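Local coordinates for protein beta-glucoside kinase (Listeria monocytogenes, PDB 4HTL) that phosphorylates cellobiose with ATP to give cellobiose 6'-phosphate, and may also regulate transcription of the cellobiose-PTS operon, at residues Asp125-Thr130 against Thr239-Gly244; Pro251-Glu256 against Ile271-His276. All blocks are in the same frame, centred on the assembly; numbering follows the deposited sequence. Where two conformers were deposited one is given.

Contact 1. Residues Asp125-Thr130 against Thr239-Gly244; sequences DFLCLT and THIFIG
Strands 126-130 and 240-244 run side by side as a parallel pair in the middle of a five-stranded mixed sheet. Backbone hydrogen bonds alternate along the pair: Leu127 N to His240 O, Phe242 N to Leu127 O at 2.9 Å, Leu129 N to Phe242 O at 2.9 Å and Gly244 N to Leu129 O. Just before the strands, Thr239 N donates to Asp125 O, and a water joins Asp125 N to Thr239 OG1. Thr239 OG1, in the plane of the His240 ring at its edge, is hydrogen-bonded to His240 ND1 at 2.8 Å. The sheet, with strand order 3-2-1-4-5, is the core of one lobe of the actin-like ATPase fold to which ROK kinases belong; the pair supplies its first and fourth strands. Leu127, Leu129, Ile241 and Ile243 share one face, where helix 212-236 covers the first three. Leu129 CB rests 4.2 Å from Ile241 CG2. On the other face Phe126 and Phe242 meet obliquely, their planes at 67° and CD2 to CD2 3.5 Å; Phe126 CE2 lies in the plane of the Phe242 ring, at its edge. Leu111 of helix 106-117 touches Phe126 and Cys128.

Contact 2. Residues Pro251-Glu256 against Ile271-His276; sequences PTFIAE and IETATH
Glu272 OE1, by a salt bridge, and Thr273 O, by a hydrogen bond, both hold Lys119 NZ, which lies outside the two segments. The Glu272 side chain starts away from helix 253-261, and it is its main chain that Ile254 meets, coming from the first turn of the helix with its CA 6.2 Å from Glu272 CA. Each outer branch finds a different part of the strand. The methyl Ile254 CG2, anti to the backbone N, comes within 3.6 Å of Ile271 O, a carbon-to-oxygen packing contact. Ile254 CD1, at the end of the other branch, lies over the main chain at 3.7 Å from Glu272 C. Ile254 CG1 packs against Thr273 CG2 at 3.8 Å, the two side chains running obliquely to each other. Thr273 CG2 also approaches Phe253 CE2 at 3.5 Å; the ring has a second deposited position, so this detail is less certain. In this conformer Ile254 CG1 lies above one face of the Phe253 ring, offset toward its rim, while Phe253 also reaches Ile243 of the preceding strand. The first helical turn is closed by Glu256 N donating to Thr252 O at 3.0 Å. Helix and strand are the second and third elements of a beta-alpha-beta unit, strand 240-244, helix 253-261, strand 270-273. Across the 204 Å² interface aliphatic and aromatic carbon meets main-chain atoms, Ile271 O among them, and the Thr273 methyl, which implies a fit set by shape rather than by directional bonds.

How the contacts relate
Strand 240-244 is common ground: it is one half of contact 1 and begins the beta-alpha-beta unit whose helix and last strand make contact 2. The two contacts follow one another along the chain, with centres about 11 Å apart. Their strands join directly through probable hydrogen bonds, Ile243 N to Glu272 O at 2.8 Å and Ala274 N to Ile243 O at 2.9 Å, so that contact 2 hangs a helix on the edge strand next to the pair of contact 1. Phe242 CD1 also packs on Glu272 CG at 3.6 Å. Contact 1 comes nearer the probable ATP site: the Thr130 side chain is about 10 Å from that of Asp10, which by similarity binds ATP, whereas contact 2 is remote from the residues thought to bind ATP.

Contact 1. Residues Asp125-Thr130 against Thr239-Gly244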
loop_
_atom_site.group_PDB
_atom_site.type_symbol
_atom_site.label_atom_id
_atom_site.label_comp_id
_atom_site.label_asym_id
_atom_site.label_seq_id
_atom_site.Cartn_x
_atom_site.Cartn_y
_atom_site.Cartn_z
ATOM N N ASP A 125 -4.295 0.386 -12.281
ATOM C CA ASP A 125 -3.500 0.536 -11.063
ATOM C C ASP A 125 -3.093 1.995 -10.936
ATOM O O ASP A 125 -2.189 2.457 -11.632
ATOM C CB ASP A 125 -2.232 -0.347 -11.127
ATOM C CG ASP A 125 -2.536 -1.815 -11.087
ATOM O OD1 ASP A 125 -2.662 -2.410 -12.200
ATOM O OD2 ASP A 125 -2.765 -2.344 -9.965
ATOM N N PHE A 126 -3.883 2.758 -10.173
ATOM C CA PHE A 126 -3.548 4.149 -9.896
ATOM C C PHE A 126 -3.988 4.520 -8.497
ATOM O O PHE A 126 -4.791 3.824 -7.886
ATOM C CB PHE A 126 -4.154 5.103 -10.919
ATOM C CG PHE A 126 -5.650 5.296 -10.850
ATOM C CD1 PHE A 126 -6.528 4.416 -11.522
ATOM C CD2 PHE A 126 -6.192 6.370 -10.201
ATOM C CE1 PHE A 126 -7.863 4.641 -11.524
ATOM C CE2 PHE A 126 -7.536 6.591 -10.179
ATOM C CZ PHE A 126 -8.388 5.729 -10.881
ATOM N N LEU A 127 -3.366 5.567 -7.978
ATOM C CA LEU A 127 -3.706 6.104 -6.694
ATOM C C LEU A 127 -4.158 7.565 -6.829
ATOM O O LEU A 127 -3.759 8.278 -7.732
ATOM C CB LEU A 127 -2.529 6.057 -5.741
ATOM C CG LEU A 127 -1.739 4.742 -5.631
ATOM C CD1 LEU A 127 -0.499 4.901 -4.740
ATOM C CD2 LEU A 127 -2.686 3.647 -5.068
ATOM N N CYS A 128 -4.970 7.972 -5.872
ATOM C CA CYS A 128 -5.292 9.382 -5.658
ATOM C C CYS A 128 -4.785 9.837 -4.272
ATOM O O CYS A 128 -5.106 9.252 -3.221
ATOM C CB CYS A 128 -6.737 9.592 -5.742
ATOM S SG CYS A 128 -7.436 9.323 -7.389
ATOM N N LEU A 129 -4.050 10.923 -4.289
ATOM C CA LEU A 129 -3.470 11.514 -3.073
ATOM C C LEU A 129 -4.028 12.950 -2.991
ATOM O O LEU A 129 -3.895 13.732 -3.924
ATOM C CB LEU A 129 -1.969 11.505 -3.185
ATOM C CG LEU A 129 -1.175 12.313 -2.135
ATOM C CD1 LEU A 129 -1.383 11.765 -0.717
ATOM C CD2 LEU A 129 0.301 12.395 -2.529
ATOM N N THR A 130 -4.669 13.269 -1.869
ATOM C CA THR A 130 -5.291 14.596 -1.643
ATOM C C THR A 130 -4.560 15.270 -0.510
ATOM O O THR A 130 -4.489 14.711 0.563
ATOM C CB THR A 130 -6.778 14.425 -1.357
ATOM O OG1 THR A 130 -7.384 13.680 -2.463
ATOM C CG2 THR A 130 -7.473 15.801 -1.303
ATOM N N THR A 239 0.644 3.015 -12.102
ATOM C CA THR A 239 1.143 3.725 -13.266
ATOM C C THR A 239 1.068 5.254 -13.085
ATOM O O THR A 239 1.907 5.993 -13.612
ATOM C CB THR A 239 0.361 3.293 -14.529
ATOM O OG1 THR A 239 -1.032 3.634 -14.395
ATOM C CG2 THR A 239 0.587 1.788 -14.789
ATOM N N HIS A 240 0.082 5.693 -12.307
ATOM C CA HIS A 240 -0.268 7.115 -12.149
ATOM C C HIS A 240 -0.638 7.381 -10.705
ATOM O O HIS A 240 -1.302 6.554 -10.064
ATOM C CB HIS A 240 -1.483 7.517 -12.989
ATOM C CG HIS A 240 -1.259 7.460 -14.461
ATOM N ND1 HIS A 240 -1.051 6.291 -15.121
ATOM C CD2 HIS A 240 -1.235 8.460 -15.413
ATOM C CE1 HIS A 240 -0.902 6.545 -16.425
ATOM N NE2 HIS A 240 -0.999 7.878 -16.606
ATOM N N ILE A 241 -0.204 8.519 -10.188
ATOM C CA ILE A 241 -0.722 9.059 -8.934
ATOM C C ILE A 241 -1.272 10.433 -9.227
ATOM O O ILE A 241 -0.542 11.339 -9.657
ATOM C CB ILE A 241 0.347 9.140 -7.822
ATOM C CG1 ILE A 241 0.956 7.727 -7.564
ATOM C CG2 ILE A 241 -0.228 9.740 -6.515
ATOM C CD1 ILE A 241 2.087 7.719 -6.556
ATOM N N PHE A 242 -2.559 10.573 -8.986
ATOM C CA PHE A 242 -3.255 11.837 -9.203
ATOM C C PHE A 242 -3.318 12.614 -7.910
ATOM O O PHE A 242 -3.838 12.113 -6.891
ATOM C CB PHE A 242 -4.650 11.609 -9.772
ATOM C CG PHE A 242 -4.651 10.854 -11.091
ATOM C CD1 PHE A 242 -4.017 11.372 -12.192
ATOM C CD2 PHE A 242 -5.208 9.580 -11.200
ATOM C CE1 PHE A 242 -3.953 10.685 -13.380
ATOM C CE2 PHE A 242 -5.177 8.906 -12.395
ATOM C CZ PHE A 242 -4.543 9.437 -13.472
ATOM N N ILE A 243 -2.823 13.851 -7.946
ATOM C CA ILE A 243 -2.720 14.630 -6.728
ATOM C C ILE A 243 -3.672 15.809 -6.788
ATOM O O ILE A 243 -3.740 16.507 -7.803
ATOM C CB ILE A 243 -1.286 15.137 -6.463
ATOM C CG1 ILE A 243 -0.232 13.987 -6.568
ATOM C CG2 ILE A 243 -1.265 15.810 -5.055
ATOM C CD1 ILE A 243 1.251 14.390 -6.408
ATOM N N GLY A 244 -4.480 15.946 -5.722
ATOM C CA GLY A 244 -5.481 16.969 -5.632
ATOM C C GLY A 244 -5.522 17.600 -4.251
ATOM O O GLY A 244 -4.641 17.381 -3.425
HETATM O O HOH W 1 -2.822 1.504 -14.730
#

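Contact 2. Residues Pro251-Glu256 against Ile271-His276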
loop_
_atom_site.group_PDB
_atom_site.type_symbol
_atom_site.label_atom_id
_atom_site.label_comp_id
_atom_site.label_asym_id
_atom_site.label_seq_id
_atom_site.Cartn_x
_atom_site.Cartn_y
_atom_site.Cartn_z
ATOM N N PRO A 251 -0.037 26.796 -8.560
ATOM C CA PRO A 251 -0.179 26.443 -9.976
ATOM C C PRO A 251 0.901 25.495 -10.529
ATOM O O PRO A 251 0.603 24.660 -11.363
ATOM C CB PRO A 251 -0.105 27.798 -10.669
ATOM C CG PRO A 251 -0.750 28.679 -9.678
ATOM C CD PRO A 251 -0.156 28.255 -8.369
ATOM N N THR A 252 2.136 25.664 -10.066
ATOM C CA THR A 252 3.284 24.927 -10.541
ATOM C C THR A 252 3.668 23.751 -9.641
ATOM O O THR A 252 4.734 23.181 -9.777
ATOM C CB THR A 252 4.462 25.888 -10.686
ATOM O OG1 THR A 252 4.694 26.514 -9.412
ATOM C CG2 THR A 252 4.207 26.918 -11.829
ATOM N N PHE A 253 2.763 23.313 -8.777
ATOM C CA PHE A 253 3.185 22.300 -7.797
ATOM C C PHE A 253 3.609 20.987 -8.407
ATOM O O PHE A 253 4.540 20.382 -7.904
ATOM C CB PHE A 253 2.186 22.094 -6.643
ATOM C CG PHE A 253 1.165 21.015 -6.886
ATOM C CD1 PHE A 253 1.404 19.687 -6.500
ATOM C CD2 PHE A 253 -0.057 21.325 -7.458
ATOM C CE1 PHE A 253 0.446 18.709 -6.725
ATOM C CE2 PHE A 253 -1.021 20.349 -7.683
ATOM C CZ PHE A 253 -0.764 19.038 -7.321
ATOM N N ILE A 254 2.977 20.521 -9.490
ATOM C CA ILE A 254 3.434 19.238 -10.089
ATOM C C ILE A 254 4.896 19.343 -10.599
ATOM O O ILE A 254 5.729 18.432 -10.320
ATOM C CB ILE A 254 2.478 18.730 -11.218
ATOM C CG1 ILE A 254 1.138 18.310 -10.594
ATOM C CG2 ILE A 254 3.127 17.560 -11.965
ATOM C CD1 ILE A 254 1.155 17.045 -9.755
ATOM N N ALA A 255 5.208 20.435 -11.304
ATOM C CA ALA A 255 6.570 20.652 -11.811
ATOM C C ALA A 255 7.529 20.722 -10.628
ATOM O O ALA A 255 8.624 20.149 -10.689
ATOM C CB ALA A 255 6.705 21.904 -12.691
ATOM N N GLU A 256 7.085 21.356 -9.544
ATOM C CA GLU A 256 7.941 21.526 -8.335
ATOM C C GLU A 256 8.215 20.180 -7.629
ATOM O O GLU A 256 9.308 19.908 -7.207
ATOM C CB GLU A 256 7.332 22.529 -7.397
ATOM C CG GLU A 256 7.396 23.956 -7.935
ATOM C CD GLU A 256 6.862 24.940 -6.919
ATOM O OE1 GLU A 256 5.685 25.119 -6.800
ATOM O OE2 GLU A 256 7.631 25.550 -6.231
ATOM N N ILE A 271 2.975 11.436 -12.252
ATOM C CA ILE A 271 2.267 12.291 -11.301
ATOM C C ILE A 271 1.641 13.461 -12.040
ATOM O O ILE A 271 2.291 14.124 -12.830
ATOM C CB ILE A 271 3.107 12.721 -10.037
ATOM C CG1 ILE A 271 4.287 13.601 -10.393
ATOM C CG2 ILE A 271 3.564 11.480 -9.240
ATOM C CD1 ILE A 271 4.998 14.256 -9.182
ATOM N N GLU A 272 0.379 13.734 -11.735
ATOM C CA GLU A 272 -0.343 14.840 -12.353
ATOM C C GLU A 272 -1.547 15.178 -11.494
ATOM O O GLU A 272 -1.875 14.453 -10.562
ATOM C CB GLU A 272 -0.755 14.531 -13.813
ATOM C CG GLU A 272 -1.638 13.361 -13.983
ATOM C CD GLU A 272 -1.879 13.092 -15.474
ATOM O OE1 GLU A 272 -2.284 14.030 -16.158
ATOM O OE2 GLU A 272 -1.641 11.949 -15.943
ATOM N N THR A 273 -2.170 16.313 -11.767
ATOM C CA THR A 273 -3.305 16.709 -10.980
ATOM C C THR A 273 -4.559 15.865 -11.209
ATOM O O THR A 273 -4.809 15.370 -12.301
ATOM C CB THR A 273 -3.675 18.182 -11.202
ATOM O OG1 THR A 273 -3.902 18.417 -12.606
ATOM C CG2 THR A 273 -2.557 19.113 -10.620
ATOM N N ALA A 274 -5.338 15.720 -10.149
ATOM C CA ALA A 274 -6.671 15.110 -10.215
ATOM C C ALA A 274 -7.586 16.073 -10.971
ATOM O O ALA A 274 -7.319 17.247 -11.023
ATOM C CB ALA A 274 -7.202 14.910 -8.780
ATOM N N THR A 275 -8.679 15.560 -11.519
ATOM C CA THR A 275 -9.673 16.367 -12.205
ATOM C C THR A 275 -10.968 16.496 -11.371
ATOM O O THR A 275 -11.191 15.822 -10.357
ATOM C CB THR A 275 -10.001 15.773 -13.583
ATOM O OG1 THR A 275 -10.550 14.464 -13.436
ATOM C CG2 THR A 275 -8.774 15.723 -14.534
ATOM N N HIS A 276 -11.880 17.338 -11.850
ATOM C CA HIS A 276 -13.207 17.490 -11.225
ATOM C C HIS A 276 -13.096 17.852 -9.762
ATOM O O HIS A 276 -13.858 17.323 -8.916
ATOM C CB HIS A 276 -14.065 16.226 -11.416
ATOM C CG HIS A 276 -14.241 15.826 -12.853
ATOM N ND1 HIS A 276 -13.361 15.017 -13.496
ATOM C CD2 HIS A 276 -15.217 16.179 -13.793
ATOM C CE1 HIS A 276 -13.778 14.850 -14.797
ATOM N NE2 HIS A 276 -14.888 15.586 -14.980
#